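Local coordinates for sulfotransferase (Alicyclobacillus acidocaldarius subsp. acidocaldarius, PDB 3RNL), which probably transfers a sulfuryl group from an activated donor to an acceptor, and binds magnesium ions, at residues A[11-16]-A[111-116]; A[47-52]-A[94-99]; A[55-60]-A[153-158]. All coordinates share one frame; numbering follows the deposited sequence. Where two conformers were deposited one is given.

The three contacts run outward from the sheet at the centre of this alpha-beta-alpha sandwich. Interaction 1 joins two neighbouring parallel strands. Interaction 2, its centre about 16 Å away, ties the loop after strand 34-35 to the one between strand 85-89 and helix 99-106, and interaction 3 lies further out, its centre about 14 Å from that of interaction 2. Leu94 connects the first two, packing on Ala16, Ile114 and Leu116, while Tyr96 and Pro51 of interaction 2 touch Pro157 and His154 of interaction 3. Along the chain, 47-52 and 94-99 both fall between 11-16 and 111-116, whereas 55-60 and 153-158 alternate with the segments of each of the other contacts. The long connection after strand 34-35 is thereby fastened at two successive places.

Interaction 1: A[11-16]-A[111-116]; sequences FFIVGA and KILIML
Phe11, Phe12 and Ile13 pair in register with Lys111, Ile112 and Leu113 as adjacent parallel strands of the central sheet, in a P-loop-like fold whose first strand runs into a glycine-containing loop; in sulfotransferases this loop usually receives the 5'-phosphosulfate of the donor. Phe12 N donates to Lys111 O and Phe12 O accepts from Leu113 N, both at 2.9 Å. Val14 N continues the ladder to Leu113 O. Beyond it the peptide bond between Gly15 and Ala16 is cis, which turns its O and N-H to the same side: Gly15 O takes Met115 N at 2.8 Å on a lone pair in the carbonyl plane, and Ala16 N donates to Met115 O at 2.8 Å. On one face Leu113 CD1 lies against Ile13 CG1 (4.0 Å) and reaches Phe11 CD1. Beside Ile112, just past the paired residues, Val14 CG2, set between its backbone N and carbonyl carbon, presses on Ile114 CG1 at 3.5 Å; the Val14 side chain crosses that of Ile112 at about a right angle, CG2 to CG2 3.8 Å. Helices 21-29 and 195-206 cover the Leu113 face, helix 167-178 packs on Val14 and Ile112, and strands 85-89 and 183-187 flank the pair.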
ATOM      1  N   PHE A  11      -3.810  11.724  -7.703  1.00 10.86           N
ATOM      2  CA  PHE A  11      -3.528  10.291  -7.666  1.00 10.40           C
ATOM      3  C   PHE A  11      -3.157   9.870  -6.256  1.00 10.13           C
ATOM      4  O   PHE A  11      -2.785  10.713  -5.422  1.00 10.32           O
ATOM      5  CB  PHE A  11      -2.469   9.872  -8.717  1.00 10.41           C
ATOM      6  CG  PHE A  11      -1.035  10.209  -8.353  1.00 11.58           C
ATOM      7  CD1 PHE A  11      -0.214   9.260  -7.751  1.00 10.59           C
ATOM      8  CD2 PHE A  11      -0.492  11.448  -8.695  1.00 11.60           C
ATOM      9  CE1 PHE A  11       1.129   9.557  -7.436  1.00 13.45           C
ATOM     10  CE2 PHE A  11       0.839  11.756  -8.395  1.00 11.14           C
ATOM     11  CZ  PHE A  11       1.655  10.804  -7.764  1.00 11.86           C
ATOM     12  N   PHE A  12      -3.310   8.581  -5.969  1.00  9.84           N
ATOM     13  CA  PHE A  12      -2.985   8.077  -4.641  1.00  9.69           C
ATOM     14  C   PHE A  12      -2.232   6.788  -4.786  1.00  9.60           C
ATOM     15  O   PHE A  12      -2.553   5.974  -5.646  1.00 11.51           O
ATOM     16  CB  PHE A  12      -4.273   7.812  -3.844  1.00  9.64           C
ATOM     17  CG  PHE A  12      -5.109   9.048  -3.649  1.00 11.40           C
ATOM     18  CD1 PHE A  12      -4.858   9.906  -2.594  1.00 10.65           C
ATOM     19  CD2 PHE A  12      -6.144   9.346  -4.514  1.00 13.39           C
ATOM     20  CE1 PHE A  12      -5.612  11.048  -2.420  1.00 11.42           C
ATOM     21  CE2 PHE A  12      -6.918  10.488  -4.333  1.00 16.47           C
ATOM     22  CZ  PHE A  12      -6.647  11.339  -3.287  1.00 15.78           C
ATOM     23  N   ILE A  13      -1.225   6.609  -3.938  1.00  9.69           N
ATOM     24  CA  ILE A  13      -0.519   5.333  -3.845  1.00  9.79           C
ATOM     25  C   ILE A  13      -1.103   4.673  -2.608  1.00  9.76           C
ATOM     26  O   ILE A  13      -0.954   5.178  -1.494  1.00 11.45           O
ATOM     27  CB  ILE A  13       0.991   5.558  -3.686  1.00 11.64           C
ATOM     28  CG1 ILE A  13       1.543   6.219  -4.959  1.00 12.44           C
ATOM     29  CG2 ILE A  13       1.706   4.229  -3.419  1.00 13.59           C
ATOM     30  CD1 ILE A  13       3.001   6.727  -4.820  1.00 15.16           C
ATOM     31  N   VAL A  14      -1.866   3.605  -2.819  1.00  9.76           N
ATOM     32  CA  VAL A  14      -2.711   3.105  -1.731  1.00 10.53           C
ATOM     33  C   VAL A  14      -2.209   1.902  -0.943  1.00 13.83           C
ATOM     34  O   VAL A  14      -2.872   1.454  -0.005  1.00 12.37           O
ATOM     35  CB  VAL A  14      -4.144   2.837  -2.231  1.00  9.56           C
ATOM     36  CG1 VAL A  14      -4.726   4.121  -2.831  1.00 11.59           C
ATOM     37  CG2 VAL A  14      -4.143   1.706  -3.269  1.00 10.45           C
ATOM     38  N   GLY A  15      -1.085   1.327  -1.348  1.00 13.20           N
ATOM     39  CA  GLY A  15      -0.618   0.120  -0.668  1.00 10.84           C
ATOM     40  C   GLY A  15      -0.028  -0.788  -1.726  1.00 14.29           C
ATOM     41  O   GLY A  15       0.113  -0.364  -2.883  1.00 13.40           O
ATOM     42  N   ALA A  16       0.219  -2.045  -1.371  1.00 14.15           N
ATOM     43  CA  ALA A  16      -0.067  -2.524  -0.031  1.00 12.66           C
ATOM     44  C   ALA A  16       1.131  -2.255   0.880  1.00 16.88           C
ATOM     45  O   ALA A  16       2.204  -1.885   0.404  1.00 17.86           O
ATOM     46  CB  ALA A  16      -0.359  -4.037  -0.073  1.00 16.83           C
ATOM     47  N   LYS A 111      -6.413   8.925 -10.041  1.00  9.40           N
ATOM     48  CA  LYS A 111      -5.799   7.667 -10.467  1.00  9.52           C
ATOM     49  C   LYS A 111      -5.197   6.959  -9.261  1.00 11.45           C
ATOM     50  O   LYS A 111      -4.787   7.601  -8.291  1.00 11.78           O
ATOM     51  CB  LYS A 111      -4.721   7.919 -11.514  1.00  9.25           C
ATOM     52  CG  LYS A 111      -5.306   8.455 -12.821  1.00 12.61           C
ATOM     53  CD  LYS A 111      -4.199   8.890 -13.793  1.00 17.69           C
ATOM     54  CE  LYS A 111      -4.832   9.649 -14.974  1.00 34.12           C
ATOM     55  NZ  LYS A 111      -3.844  10.220 -15.935  1.00 43.11           N
ATOM     56  N   ILE A 112      -5.184   5.635  -9.311  1.00  8.07           N
ATOM     57  CA  ILE A 112      -4.818   4.831  -8.157  1.00  7.81           C
ATOM     58  C   ILE A 112      -3.643   3.940  -8.530  1.00 11.43           C
ATOM     59  O   ILE A 112      -3.722   3.226  -9.540  1.00 11.56           O
ATOM     60  CB  ILE A 112      -5.980   3.906  -7.773  1.00  7.55           C
ATOM     61  CG1 ILE A 112      -7.282   4.699  -7.573  1.00  8.75           C
ATOM     62  CG2 ILE A 112      -5.612   3.049  -6.539  1.00 11.34           C
ATOM     63  CD1 ILE A 112      -7.247   5.655  -6.379  1.00 13.28           C
ATOM     64  N   LEU A 113      -2.567   3.993  -7.740  1.00  9.56           N
ATOM     65  CA  LEU A 113      -1.441   3.063  -7.892  1.00  8.31           C
ATOM     66  C   LEU A 113      -1.435   2.062  -6.758  1.00 11.90           C
ATOM     67  O   LEU A 113      -1.479   2.446  -5.587  1.00 10.21           O
ATOM     68  CB  LEU A 113      -0.105   3.826  -7.865  1.00  8.79           C
ATOM     69  CG  LEU A 113       0.174   4.636  -9.137  1.00 16.28           C
ATOM     70  CD1 LEU A 113       1.368   5.577  -8.942  1.00 17.58           C
ATOM     71  CD2 LEU A 113       0.433   3.684 -10.305  1.00 16.40           C
ATOM     72  N   ILE A 114      -1.363   0.778  -7.105  1.00  8.82           N
ATOM     73  CA  ILE A 114      -1.341  -0.293  -6.109  1.00  8.41           C
ATOM     74  C   ILE A 114      -0.113  -1.123  -6.399  1.00 12.30           C
ATOM     75  O   ILE A 114       0.112  -1.470  -7.554  1.00 13.25           O
ATOM     76  CB  ILE A 114      -2.565  -1.217  -6.294  1.00 12.10           C
ATOM     77  CG1 ILE A 114      -3.860  -0.436  -6.054  1.00 12.81           C
ATOM     78  CG2 ILE A 114      -2.470  -2.450  -5.368  1.00 14.48           C
ATOM     79  CD1 ILE A 114      -5.131  -1.210  -6.431  1.00 13.29           C
HETATM   80  N   MSE A 115       0.691  -1.437  -5.377  1.00  9.02           N
HETATM   81  CA  MSE A 115       1.819  -2.354  -5.594  1.00  8.44           C
HETATM   82  C   MSE A 115       1.619  -3.581  -4.715  1.00 13.55           C
HETATM   83  O   MSE A 115       1.332  -3.453  -3.525  1.00 14.79           O
HETATM   84  CB  MSE A 115       3.174  -1.701  -5.294  1.00 16.84           C
HETATM   85  CG  MSE A 115       4.350  -2.658  -5.545  1.00 13.38           C
HETATM   86 SE   MSE A 115       6.017  -1.742  -5.986  0.61 36.27          SE
HETATM   87  CE  MSE A 115       5.664  -0.054  -5.129  1.00 28.98           C
ATOM     88  N   LEU A 116       1.746  -4.766  -5.308  1.00 12.22           N
ATOM     89  CA  LEU A 116       1.502  -6.007  -4.581  1.00  8.26           C
ATOM     90  C   LEU A 116       2.731  -6.879  -4.600  1.00 11.11           C
ATOM     91  O   LEU A 116       3.459  -6.930  -5.579  1.00 14.45           O
ATOM     92  CB  LEU A 116       0.339  -6.785  -5.216  1.00 11.66           C
ATOM     93  CG  LEU A 116      -0.976  -6.020  -5.381  1.00 11.18           C
ATOM     94  CD1 LEU A 116      -2.005  -6.883  -6.134  1.00 12.06           C
ATOM     95  CD2 LEU A 116      -1.540  -5.602  -4.021  1.00 13.02           C
TER

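Interaction 2: A[47-52]-A[94-99]; sequences IPDFPE and LFYPGT
Asp49 and Tyr96 carry this contact, the first through a polar grip on a turn and the second through its ring. The polar part is a single hydrogen bond between the segments: Gly98 N donates to Asp49 OD2 at 2.9 Å with an N-H...O angle of 146°, arriving on the syn side, tilted somewhat out of the carboxylate plane. Asp49 holds CG beside its own backbone N and anti to its carbonyl carbon (chi1 -70°), which carries the carboxylate across to the turn. The other oxygen, OD1, forms a salt bridge with Arg102, so the group is fixed through both oxygens. Gly98 suits the place, since a CB there would sit tightly against OD2. The turn itself, type I from Tyr96 to Thr99, is closed on Tyr96 O, which accepts Thr99 OG1 at 2.8 Å and Thr99 N at 3.2 Å from the same face of its plane.

The apolar part centres on the Tyr96 ring. Phe50 CD1 lies over one face, offset toward the rim, and Phe95 CD2 sits above the middle of the opposite face. The Phe50 and Tyr96 planes are inclined by 51°, an oblique pairing with Phe50 CE1 and Tyr96 CE2 3.5 Å apart. Asp49 CB meets Tyr96 CD1 at 3.6 Å. With a serine in place of Tyr96, Phe50 would probably lose the ring it leans on and a gap would open between it and Phe95.

Here the Asp49 carboxylate fastens the loop after strand 34-35 to the type I turn that leads into helix 99-106, within the beta-alpha-beta crossover from strand 85-89 to strand 111-116.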
ATOM      1  N   ILE A  47      -9.795   7.149   7.824  1.00 10.53           N
ATOM      2  CA  ILE A  47     -10.048   7.383   9.258  1.00 12.02           C
ATOM      3  C   ILE A  47     -11.382   6.801   9.749  1.00 10.58           C
ATOM      4  O   ILE A  47     -11.445   6.192  10.820  1.00 12.92           O
ATOM      5  CB  ILE A  47      -9.972   8.883   9.630  1.00 16.82           C
ATOM      6  CG1 ILE A  47      -8.626   9.489   9.217  1.00 15.22           C
ATOM      7  CG2 ILE A  47     -10.239   9.095  11.128  1.00 17.08           C
ATOM      8  CD1 ILE A  47      -7.416   8.817   9.809  1.00 14.38           C
ATOM      9  N   PRO A  48     -12.468   6.985   8.986  1.00 13.25           N
ATOM     10  CA  PRO A  48     -13.731   6.450   9.511  1.00 14.46           C
ATOM     11  C   PRO A  48     -13.778   4.930   9.688  1.00 18.93           C
ATOM     12  O   PRO A  48     -14.669   4.438  10.389  1.00 17.49           O
ATOM     13  CB  PRO A  48     -14.771   6.916   8.478  1.00 14.27           C
ATOM     14  CG  PRO A  48     -14.129   8.148   7.856  1.00 15.85           C
ATOM     15  CD  PRO A  48     -12.676   7.783   7.762  1.00 14.60           C
ATOM     16  N   ASP A  49     -12.856   4.197   9.065  1.00 11.46           N
ATOM     17  CA  ASP A  49     -12.799   2.742   9.227  1.00 11.30           C
ATOM     18  C   ASP A  49     -11.918   2.324  10.411  1.00 14.71           C
ATOM     19  O   ASP A  49     -11.859   1.139  10.749  1.00 15.64           O
ATOM     20  CB  ASP A  49     -12.225   2.094   7.956  1.00  9.99           C
ATOM     21  CG  ASP A  49     -13.170   2.183   6.768  1.00 15.55           C
ATOM     22  OD1 ASP A  49     -14.407   2.125   6.971  1.00 18.60           O
ATOM     23  OD2 ASP A  49     -12.672   2.323   5.633  1.00 15.30           O
ATOM     24  N   PHE A  50     -11.207   3.280  11.009  1.00 14.67           N
ATOM     25  CA  PHE A  50     -10.284   2.978  12.099  1.00 15.44           C
ATOM     26  C   PHE A  50     -11.075   2.574  13.335  1.00 17.61           C
ATOM     27  O   PHE A  50     -12.189   3.042  13.534  1.00 17.17           O
ATOM     28  CB  PHE A  50      -9.473   4.212  12.513  1.00 15.17           C
ATOM     29  CG  PHE A  50      -8.281   4.521  11.642  1.00 12.95           C
ATOM     30  CD1 PHE A  50      -8.081   3.893  10.424  1.00 13.53           C
ATOM     31  CD2 PHE A  50      -7.348   5.454  12.079  1.00 15.08           C
ATOM     32  CE1 PHE A  50      -6.956   4.212   9.643  1.00 16.36           C
ATOM     33  CE2 PHE A  50      -6.238   5.781  11.318  1.00 16.04           C
ATOM     34  CZ  PHE A  50      -6.034   5.156  10.103  1.00 12.78           C
ATOM     35  N   PRO A  51     -10.478   1.738  14.197  1.00 15.35           N
ATOM     36  CA  PRO A  51     -11.061   1.556  15.532  1.00 20.13           C
ATOM     37  C   PRO A  51     -10.892   2.834  16.343  1.00 20.93           C
ATOM     38  O   PRO A  51     -10.217   3.755  15.883  1.00 20.10           O
ATOM     39  CB  PRO A  51     -10.191   0.452  16.139  1.00 23.89           C
ATOM     40  CG  PRO A  51      -8.861   0.615  15.464  1.00 22.54           C
ATOM     41  CD  PRO A  51      -9.204   1.015  14.030  1.00 16.56           C
ATOM     42  N   GLU A  52     -11.441   2.885  17.552  1.00 20.23           N
ATOM     43  CA  GLU A  52     -11.329   4.100  18.350  1.00 23.19           C
ATOM     44  C   GLU A  52      -9.874   4.451  18.607  1.00 20.88           C
ATOM     45  O   GLU A  52      -9.489   5.618  18.574  1.00 25.36           O
ATOM     46  CB  GLU A  52     -12.071   3.974  19.679  1.00 33.61           C
ATOM     47  CG  GLU A  52     -12.047   5.264  20.483  1.00 47.73           C
ATOM     48  CD  GLU A  52     -12.756   5.143  21.818  1.00 67.67           C
ATOM     49  OE1 GLU A  52     -12.967   3.999  22.281  1.00 75.93           O
ATOM     50  OE2 GLU A  52     -13.102   6.194  22.401  1.00 66.46           O
ATOM     51  N   LEU A  94      -5.448   0.681   0.839  1.00  8.09           N
ATOM     52  CA  LEU A  94      -5.936  -0.497   0.107  1.00  9.17           C
ATOM     53  C   LEU A  94      -6.756  -1.397   1.037  1.00 11.25           C
ATOM     54  O   LEU A  94      -7.781  -1.985   0.658  1.00 10.35           O
ATOM     55  CB  LEU A  94      -4.728  -1.262  -0.453  1.00  7.69           C
ATOM     56  CG  LEU A  94      -5.101  -2.530  -1.239  1.00  8.69           C
ATOM     57  CD1 LEU A  94      -5.967  -2.200  -2.482  1.00 12.35           C
ATOM     58  CD2 LEU A  94      -3.839  -3.306  -1.652  1.00 10.54           C
ATOM     59  N   PHE A  95      -6.317  -1.467   2.287  1.00  9.27           N
ATOM     60  CA  PHE A  95      -6.879  -2.407   3.250  1.00  9.65           C
ATOM     61  C   PHE A  95      -8.231  -1.975   3.826  1.00 11.78           C
ATOM     62  O   PHE A  95      -9.136  -2.800   3.971  1.00 12.97           O
ATOM     63  CB  PHE A  95      -5.876  -2.617   4.394  1.00  9.04           C
ATOM     64  CG  PHE A  95      -6.409  -3.472   5.525  1.00 13.12           C
ATOM     65  CD1 PHE A  95      -6.526  -4.845   5.375  1.00 13.58           C
ATOM     66  CD2 PHE A  95      -6.787  -2.899   6.734  1.00 14.99           C
ATOM     67  CE1 PHE A  95      -7.008  -5.642   6.417  1.00 15.47           C
ATOM     68  CE2 PHE A  95      -7.281  -3.685   7.775  1.00 20.06           C
ATOM     69  CZ  PHE A  95      -7.392  -5.054   7.613  1.00 15.84           C
ATOM     70  N   TYR A  96      -8.378  -0.699   4.162  1.00 10.17           N
ATOM     71  CA  TYR A  96      -9.612  -0.249   4.821  1.00  9.30           C
ATOM     72  C   TYR A  96     -10.723  -0.103   3.780  1.00 10.04           C
ATOM     73  O   TYR A  96     -10.561   0.602   2.783  1.00 12.15           O
ATOM     74  CB  TYR A  96      -9.367   1.059   5.583  1.00 10.60           C
ATOM     75  CG  TYR A  96      -8.639   0.802   6.888  1.00  9.44           C
ATOM     76  CD1 TYR A  96      -9.261   0.094   7.917  1.00 12.03           C
ATOM     77  CD2 TYR A  96      -7.334   1.223   7.077  1.00 12.15           C
ATOM     78  CE1 TYR A  96      -8.595  -0.167   9.112  1.00 15.57           C
ATOM     79  CE2 TYR A  96      -6.662   0.977   8.273  1.00 13.24           C
ATOM     80  CZ  TYR A  96      -7.301   0.282   9.281  1.00 15.61           C
ATOM     81  OH  TYR A  96      -6.642   0.019  10.472  1.00 16.42           O
ATOM     82  N   PRO A  97     -11.838  -0.813   3.992  1.00 11.00           N
ATOM     83  CA  PRO A  97     -12.790  -1.106   2.908  1.00 12.53           C
ATOM     84  C   PRO A  97     -13.626   0.071   2.423  1.00 11.93           C
ATOM     85  O   PRO A  97     -14.180  -0.027   1.335  1.00 13.05           O
ATOM     86  CB  PRO A  97     -13.676  -2.207   3.506  1.00 14.05           C
ATOM     87  CG  PRO A  97     -13.652  -1.917   4.967  1.00 14.50           C
ATOM     88  CD  PRO A  97     -12.238  -1.449   5.258  1.00 13.30           C
ATOM     89  N   GLY A  98     -13.723   1.147   3.200  1.00 10.17           N
ATOM     90  CA  GLY A  98     -14.519   2.284   2.779  1.00 14.18           C
ATOM     91  C   GLY A  98     -13.703   3.369   2.095  1.00 11.30           C
ATOM     92  O   GLY A  98     -14.253   4.381   1.629  1.00 10.99           O
ATOM     93  N   THR A  99     -12.394   3.146   2.004  1.00  7.94           N
ATOM     94  CA  THR A  99     -11.475   4.182   1.541  1.00  8.54           C
ATOM     95  C   THR A  99     -11.723   4.606   0.096  1.00  9.06           C
ATOM     96  O   THR A  99     -11.808   5.806  -0.202  1.00  8.45           O
ATOM     97  CB  THR A  99     -10.006   3.723   1.708  1.00  9.66           C
ATOM     98  OG1 THR A  99      -9.804   3.285   3.066  1.00 11.11           O
ATOM     99  CG2 THR A  99      -9.041   4.870   1.402  1.00  9.72           C
TER

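Interaction 3: A[55-60]-A[153-158]; sequences TGPGDE and QHYEPL
Gly56 CA sits over the centre of one face of the Tyr155 ring where a type II beta turn, Gly56 to Asp59, meets the Schellman motif that ends helix 147-152. This is the tight half of the contact. The CA stands 3.5 Å from the ring centroid and only 1° off the normal, a CH-pi contact that leaves no room for a CB, and Pro57 CD adds a touch on Tyr155 CE1 at 3.6 Å. Asp59 OD2 accepts Glu156 N at 2.8 Å, from above the carboxylate plane, and also takes a weak bond from Gly56 N within the turn. The two carboxylates come close, Asp59 OD1 to Glu156 OE1 4.3 Å, with planes nearly perpendicular; Arg135 makes a salt bridge to each, which probably offsets their like charges, and Trp159 NE1 also bonds Asp59 OD1.

The Thr55 end is exposed yet pinned by two hydrogen bonds to backbone carbonyls of the Schellman end: its N donates to His154 O at 3.0 Å, and its OG1, lodged between its own N and carbonyl carbon (chi1 69°), donates to Gln153 O at 2.6 Å. Both donors come from above the carbonyl planes. What is loose is the side chains of Gln153 and His154, which hardly touch 55-60, and the turn's exposed corner, where one water donates to Gly58 O and to Glu156 OE1, at 3.1 Å each.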
ATOM      1  N   THR A  55      -4.139  -0.239  19.826  1.00 16.55           N
ATOM      2  CA  THR A  55      -3.625  -0.638  21.135  1.00 18.86           C
ATOM      3  C   THR A  55      -2.287  -1.380  21.230  1.00 21.16           C
ATOM      4  O   THR A  55      -1.862  -1.735  22.328  1.00 21.28           O
ATOM      5  CB  THR A  55      -4.671  -1.471  21.832  1.00 24.13           C
ATOM      6  OG1 THR A  55      -4.784  -2.717  21.140  1.00 20.02           O
ATOM      7  CG2 THR A  55      -6.005  -0.740  21.762  1.00 21.25           C
ATOM      8  N   GLY A  56      -1.657  -1.680  20.102  1.00 16.98           N
ATOM      9  CA  GLY A  56      -0.454  -2.498  20.129  1.00 17.53           C
ATOM     10  C   GLY A  56       0.794  -1.726  20.520  1.00 19.54           C
ATOM     11  O   GLY A  56       0.804  -0.497  20.512  1.00 18.26           O
ATOM     12  N   PRO A  57       1.863  -2.449  20.865  1.00 18.82           N
ATOM     13  CA  PRO A  57       3.132  -1.789  21.196  1.00 23.02           C
ATOM     14  C   PRO A  57       3.688  -1.021  19.999  1.00 23.72           C
ATOM     15  O   PRO A  57       3.807  -1.574  18.906  1.00 21.03           O
ATOM     16  CB  PRO A  57       4.061  -2.950  21.596  1.00 24.51           C
ATOM     17  CG  PRO A  57       3.382  -4.192  21.196  1.00 29.41           C
ATOM     18  CD  PRO A  57       1.913  -3.913  21.021  1.00 21.06           C
ATOM     19  N   GLY A  58       4.035   0.244  20.214  1.00 21.67           N
ATOM     20  CA  GLY A  58       4.530   1.095  19.144  1.00 20.38           C
ATOM     21  C   GLY A  58       3.494   1.544  18.124  1.00 21.13           C
ATOM     22  O   GLY A  58       3.864   2.073  17.074  1.00 18.35           O
ATOM     23  N   ASP A  59       2.201   1.357  18.416  1.00 18.04           N
ATOM     24  CA  ASP A  59       1.138   1.710  17.459  1.00 15.01           C
ATOM     25  C   ASP A  59       0.802   3.207  17.495  1.00 20.91           C
ATOM     26  O   ASP A  59      -0.053   3.680  16.735  1.00 21.07           O
ATOM     27  CB  ASP A  59      -0.158   0.950  17.772  1.00 16.73           C
ATOM     28  CG  ASP A  59      -0.114  -0.508  17.360  1.00 20.13           C
ATOM     29  OD1 ASP A  59       0.982  -1.024  17.049  1.00 16.54           O
ATOM     30  OD2 ASP A  59      -1.192  -1.140  17.364  1.00 18.01           O
ATOM     31  N   GLU A  60       1.478   3.936  18.377  0.62 19.83           N
ATOM     32  CA  GLU A  60       1.191   5.355  18.602  0.62 25.28           C
ATOM     33  C   GLU A  60       1.115   6.190  17.316  0.62 24.51           C
ATOM     34  O   GLU A  60       0.264   7.077  17.189  0.62 24.19           O
ATOM     35  CB  GLU A  60       2.207   5.957  19.585  0.62 29.92           C
ATOM     36  CG  GLU A  60       2.042   5.501  21.043  0.62 30.12           C
ATOM     37  CD  GLU A  60       2.614   4.112  21.321  0.62 32.84           C
ATOM     38  OE1 GLU A  60       2.395   3.587  22.434  0.62 39.01           O
ATOM     39  OE2 GLU A  60       3.287   3.547  20.437  0.62 24.14           O
ATOM     40  N   GLN A 153      -8.227  -7.064  19.469  1.00 17.91           N
ATOM     41  CA  GLN A 153      -7.757  -6.065  20.432  1.00 19.17           C
ATOM     42  C   GLN A 153      -7.449  -4.706  19.791  1.00 19.24           C
ATOM     43  O   GLN A 153      -7.058  -3.765  20.480  1.00 21.40           O
ATOM     44  CB  GLN A 153      -6.536  -6.572  21.198  1.00 19.28           C
ATOM     45  CG  GLN A 153      -6.841  -7.746  22.136  1.00 28.13           C
ATOM     46  CD  GLN A 153      -5.593  -8.395  22.701  1.00 44.36           C
ATOM     47  OE1 GLN A 153      -4.475  -8.050  22.328  1.00 50.25           O
ATOM     48  NE2 GLN A 153      -5.783  -9.353  23.604  1.00 51.03           N
ATOM     49  N   HIS A 154      -7.661  -4.617  18.485  1.00 16.83           N
ATOM     50  CA  HIS A 154      -7.442  -3.384  17.718  1.00 16.38           C
ATOM     51  C   HIS A 154      -5.983  -2.928  17.647  1.00 17.47           C
ATOM     52  O   HIS A 154      -5.689  -1.737  17.749  1.00 15.36           O
ATOM     53  CB  HIS A 154      -8.309  -2.246  18.270  1.00 22.03           C
ATOM     54  CG  HIS A 154      -9.772  -2.565  18.311  1.00 23.43           C
ATOM     55  ND1 HIS A 154     -10.617  -2.054  19.272  1.00 33.84           N
ATOM     56  CD2 HIS A 154     -10.542  -3.328  17.500  1.00 29.93           C
ATOM     57  CE1 HIS A 154     -11.843  -2.502  19.061  1.00 31.76           C
ATOM     58  NE2 HIS A 154     -11.826  -3.272  17.989  1.00 32.66           N
ATOM     59  N   TYR A 155      -5.077  -3.869  17.423  1.00 15.03           N
ATOM     60  CA  TYR A 155      -3.721  -3.506  17.029  1.00 14.37           C
ATOM     61  C   TYR A 155      -3.787  -2.867  15.649  1.00 11.89           C
ATOM     62  O   TYR A 155      -4.754  -3.053  14.914  1.00 14.57           O
ATOM     63  CB  TYR A 155      -2.844  -4.757  16.926  1.00 14.24           C
ATOM     64  CG  TYR A 155      -2.250  -5.252  18.224  1.00 14.87           C
ATOM     65  CD1 TYR A 155      -0.941  -5.728  18.261  1.00 14.26           C
ATOM     66  CD2 TYR A 155      -2.984  -5.250  19.405  1.00 18.62           C
ATOM     67  CE1 TYR A 155      -0.389  -6.212  19.436  1.00 16.48           C
ATOM     68  CE2 TYR A 155      -2.429  -5.718  20.590  1.00 22.93           C
ATOM     69  CZ  TYR A 155      -1.132  -6.190  20.597  1.00 19.72           C
ATOM     70  OH  TYR A 155      -0.569  -6.668  21.768  1.00 20.45           O
ATOM     71  N   GLU A 156      -2.757  -2.112  15.284  1.00 12.06           N
ATOM     72  CA  GLU A 156      -2.720  -1.564  13.928  1.00 12.85           C
ATOM     73  C   GLU A 156      -2.468  -2.658  12.877  1.00 11.84           C
ATOM     74  O   GLU A 156      -1.998  -3.759  13.198  1.00 11.45           O
ATOM     75  CB  GLU A 156      -1.686  -0.447  13.827  1.00 18.89           C
ATOM     76  CG  GLU A 156      -0.264  -0.929  13.804  1.00 19.45           C
ATOM     77  CD  GLU A 156       0.538  -0.215  12.727  1.00 27.69           C
ATOM     78  OE1 GLU A 156       1.568   0.398  13.079  1.00 23.76           O
ATOM     79  OE2 GLU A 156       0.126  -0.271  11.539  1.00 22.58           O
ATOM     80  N   PRO A 157      -2.829  -2.380  11.616  1.00 12.32           N
ATOM     81  CA  PRO A 157      -2.820  -3.436  10.591  1.00 14.08           C
ATOM     82  C   PRO A 157      -1.436  -3.949  10.210  1.00 11.19           C
ATOM     83  O   PRO A 157      -1.369  -4.987   9.554  1.00 13.05           O
ATOM     84  CB  PRO A 157      -3.530  -2.806   9.376  1.00 16.04           C
ATOM     85  CG  PRO A 157      -4.131  -1.541   9.868  1.00 24.46           C
ATOM     86  CD  PRO A 157      -3.419  -1.124  11.121  1.00 16.52           C
ATOM     87  N   LEU A 158      -0.357  -3.264  10.585  1.00 12.49           N
ATOM     88  CA  LEU A 158       0.973  -3.828  10.321  1.00 13.31           C
ATOM     89  C   LEU A 158       1.080  -5.222  10.934  1.00 15.56           C
ATOM     90  O   LEU A 158       1.789  -6.092  10.419  1.00 14.14           O
ATOM     91  CB  LEU A 158       2.083  -2.919  10.861  1.00 14.18           C
ATOM     92  CG  LEU A 158       3.529  -3.316  10.507  1.00 17.12           C
ATOM     93  CD1 LEU A 158       3.716  -3.517   8.994  1.00 16.83           C
ATOM     94  CD2 LEU A 158       4.505  -2.267  11.030  1.00 20.99           C
TER
HETATM   95  O   HOH W   1       2.296   3.038  14.542  1.00 35.70           O